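Local coordinates for prophage Lp1 protein 11 (Lactobacillus plantarum WCFS1, PDB 3B7H) that probably binds DNA through a helix-turn-helix domain of the Cro/C1 type, as phage repressors and related regulators do, at residues F7-L12 / F67-Y73. Sequence-based numbering, arbitrary orientation.
Sequences FVSEHL and FFDFPPY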
loop_
_atom_site.group_PDB
_atom_site.type_symbol
_atom_site.label_atom_id
_atom_site.label_comp_id
_atom_site.label_asym_id
_atom_site.label_seq_id
_atom_site.Cartn_x
_atom_site.Cartn_y
_atom_site.Cartn_z
ATOM N N PHE A 7 5.613 6.640 7.737
ATOM C CA PHE A 7 4.809 5.757 8.578
ATOM C C PHE A 7 5.124 4.300 8.271
ATOM O O PHE A 7 5.342 3.496 9.179
ATOM C CB PHE A 7 3.312 5.962 8.365
ATOM C CG PHE A 7 2.725 7.106 9.131
ATOM C CD1 PHE A 7 2.802 7.147 10.494
ATOM C CD2 PHE A 7 2.065 8.123 8.477
ATOM C CE1 PHE A 7 2.237 8.183 11.209
ATOM C CE2 PHE A 7 1.502 9.193 9.193
ATOM C CZ PHE A 7 1.579 9.206 10.549
ATOM N N VAL A 8 5.157 3.971 6.989
ATOM C CA VAL A 8 5.348 2.593 6.576
ATOM C C VAL A 8 6.745 2.075 6.914
ATOM O O VAL A 8 6.908 0.970 7.435
ATOM C CB VAL A 8 5.028 2.427 5.052
ATOM C CG1 VAL A 8 5.580 1.111 4.512
ATOM C CG2 VAL A 8 3.502 2.527 4.840
ATOM N N SER A 9 7.766 2.865 6.603
ATOM C CA SER A 9 9.119 2.416 6.810
ATOM C C SER A 9 9.428 2.306 8.296
ATOM O O SER A 9 10.123 1.376 8.713
ATOM C CB SER A 9 10.109 3.313 6.049
ATOM O OG SER A 9 10.046 4.651 6.496
ATOM N N GLU A 10 8.883 3.208 9.118
ATOM C CA GLU A 10 9.081 3.102 10.553
ATOM C C GLU A 10 8.404 1.856 11.112
ATOM O O GLU A 10 8.961 1.178 11.980
ATOM C CB GLU A 10 8.599 4.352 11.290
ATOM C CG GLU A 10 9.572 5.484 11.101
ATOM C CD GLU A 10 9.115 6.847 11.654
ATOM O OE1 GLU A 10 8.169 6.885 12.483
ATOM O OE2 GLU A 10 9.747 7.873 11.235
ATOM N N HIS A 11 7.219 1.530 10.613
ATOM C CA HIS A 11 6.524 0.334 11.091
ATOM C C HIS A 11 7.292 -0.914 10.691
ATOM O O HIS A 11 7.472 -1.855 11.478
ATOM C CB HIS A 11 5.102 0.261 10.510
ATOM C CG HIS A 11 4.281 -0.827 11.103
ATOM N ND1 HIS A 11 4.020 -0.900 12.451
ATOM C CD2 HIS A 11 3.692 -1.905 10.544
ATOM C CE1 HIS A 11 3.288 -1.970 12.694
ATOM N NE2 HIS A 11 3.069 -2.591 11.550
ATOM N N LEU A 12 7.716 -0.914 9.446
ATOM C CA LEU A 12 8.492 -1.996 8.909
ATOM C C LEU A 12 9.762 -2.218 9.729
ATOM O O LEU A 12 10.060 -3.345 10.102
ATOM C CB LEU A 12 8.802 -1.735 7.447
ATOM C CG LEU A 12 9.808 -2.731 6.893
ATOM C CD1 LEU A 12 9.267 -4.156 6.996
ATOM C CD2 LEU A 12 10.098 -2.352 5.481
ATOM N N PHE A 67 0.189 -6.246 8.340
ATOM C CA PHE A 67 1.156 -5.150 8.278
ATOM C C PHE A 67 0.497 -3.796 8.581
ATOM O O PHE A 67 1.043 -2.986 9.312
ATOM C CB PHE A 67 1.849 -5.095 6.907
ATOM C CG PHE A 67 2.814 -3.951 6.783
ATOM C CD1 PHE A 67 4.114 -4.086 7.211
ATOM C CD2 PHE A 67 2.388 -2.721 6.333
ATOM C CE1 PHE A 67 5.002 -3.020 7.157
ATOM C CE2 PHE A 67 3.255 -1.638 6.282
ATOM C CZ PHE A 67 4.560 -1.781 6.702
ATOM N N PHE A 68 -0.690 -3.570 8.052
ATOM C CA PHE A 68 -1.331 -2.284 8.159
ATOM C C PHE A 68 -2.206 -2.124 9.394
ATOM O O PHE A 68 -2.943 -1.139 9.484
ATOM C CB PHE A 68 -2.145 -1.991 6.898
ATOM C CG PHE A 68 -1.325 -1.433 5.753
ATOM C CD1 PHE A 68 -0.800 -0.153 5.830
ATOM C CD2 PHE A 68 -1.098 -2.179 4.610
ATOM C CE1 PHE A 68 -0.057 0.370 4.801
ATOM C CE2 PHE A 68 -0.344 -1.649 3.570
ATOM C CZ PHE A 68 0.167 -0.378 3.668
ATOM N N ASP A 69 -2.121 -3.056 10.347
ATOM C CA ASP A 69 -2.876 -2.971 11.585
ATOM C C ASP A 69 -2.111 -2.116 12.566
ATOM O O ASP A 69 -1.663 -2.602 13.612
ATOM C CB ASP A 69 -3.129 -4.373 12.143
ATOM C CG ASP A 69 -4.144 -4.409 13.288
ATOM O OD1 ASP A 69 -4.786 -3.364 13.619
ATOM O OD2 ASP A 69 -4.296 -5.535 13.858
ATOM N N PHE A 70 -1.955 -0.837 12.220
ATOM C CA PHE A 70 -1.373 0.179 13.114
ATOM C C PHE A 70 -1.863 1.528 12.677
ATOM O O PHE A 70 -2.242 1.680 11.523
ATOM C CB PHE A 70 0.161 0.177 13.099
ATOM C CG PHE A 70 0.774 0.658 11.816
ATOM C CD1 PHE A 70 1.330 1.912 11.732
ATOM C CD2 PHE A 70 0.828 -0.169 10.697
ATOM C CE1 PHE A 70 1.912 2.361 10.565
ATOM C CE2 PHE A 70 1.402 0.268 9.526
ATOM C CZ PHE A 70 1.966 1.527 9.460
ATOM N N PRO A 71 -1.887 2.508 13.597
ATOM C CA PRO A 71 -2.330 3.877 13.282
ATOM C C PRO A 71 -1.332 4.604 12.408
ATOM O O PRO A 71 -0.151 4.467 12.626
ATOM C CB PRO A 71 -2.381 4.556 14.659
ATOM C CG PRO A 71 -2.366 3.442 15.653
ATOM C CD PRO A 71 -1.528 2.391 15.021
ATOM N N PRO A 72 -1.789 5.416 11.454
ATOM C CA PRO A 72 -3.156 5.843 11.134
ATOM C C PRO A 72 -3.968 4.879 10.252
ATOM O O PRO A 72 -5.151 5.115 10.028
ATOM C CB PRO A 72 -2.914 7.137 10.356
ATOM C CG PRO A 72 -1.649 6.867 9.609
ATOM C CD PRO A 72 -0.802 6.030 10.542
ATOM N N TYR A 73 -3.340 3.819 9.758
ATOM C CA TYR A 73 -3.927 3.020 8.693
ATOM C C TYR A 73 -5.061 2.109 9.159
ATOM O O TYR A 73 -5.872 1.687 8.342
ATOM C CB TYR A 73 -2.847 2.209 7.993
ATOM C CG TYR A 73 -1.825 3.079 7.323
ATOM C CD1 TYR A 73 -0.561 3.200 7.848
ATOM C CD2 TYR A 73 -2.147 3.839 6.203
ATOM C CE1 TYR A 73 0.401 4.021 7.237
ATOM C CE2 TYR A 73 -1.193 4.671 5.591
ATOM C CZ TYR A 73 0.079 4.742 6.113
ATOM O OH TYR A 73 1.052 5.551 5.552
#
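An aromatic cluster of H11, F67 and F70 joins the first helix of this Cro/C1-type helix-turn-helix fold, 4-18, to the chain that leaves the last short helix, 64-67. The imidazole of H11 lies face to face on the F70 ring, with centroids 3.7 Å apart and planes inclined by only 14°. The two side chains run past each other in opposite directions, which brings H11 CB over the F70 face and F70 CB over the imidazole. H11 also directs the CD2 edge of its imidazole at the face of F67, its chi1 of -172° turning CG away from the backbone N. This edge-to-face pair has a centroid separation of 5.1 Å and an interplanar angle of 77°. L12 CB and V8 O lie near the plane of the F67 ring at its edge, and V8 CG1 packs 3.8 Å from F67 CZ. One turn before H11, P72 CD sits over the face of the F7 ring, 3.7 Å from its centroid and almost on the normal, in a CH-pi contact; the peptide bond preceding P72 is cis. F7 CB packs against the edge of Y73, 3.7 Å from Y73 CE1, while Y73 OH is hydrogen-bonded to D4. F68, whose CE1 lies 4.2 Å from V8 CG2, also meets F68 of the second subunit, the two ring planes parallel. Although H11 NE2 lies 3.0 Å from F67 O, the angle is too poor for a hydrogen bond. The attachment of 67-73 to helix 4-18 therefore rests on ring stacking, CH-pi and apolar contacts, with the imidazole held in orientation by one phenyl over its face and another at its edge.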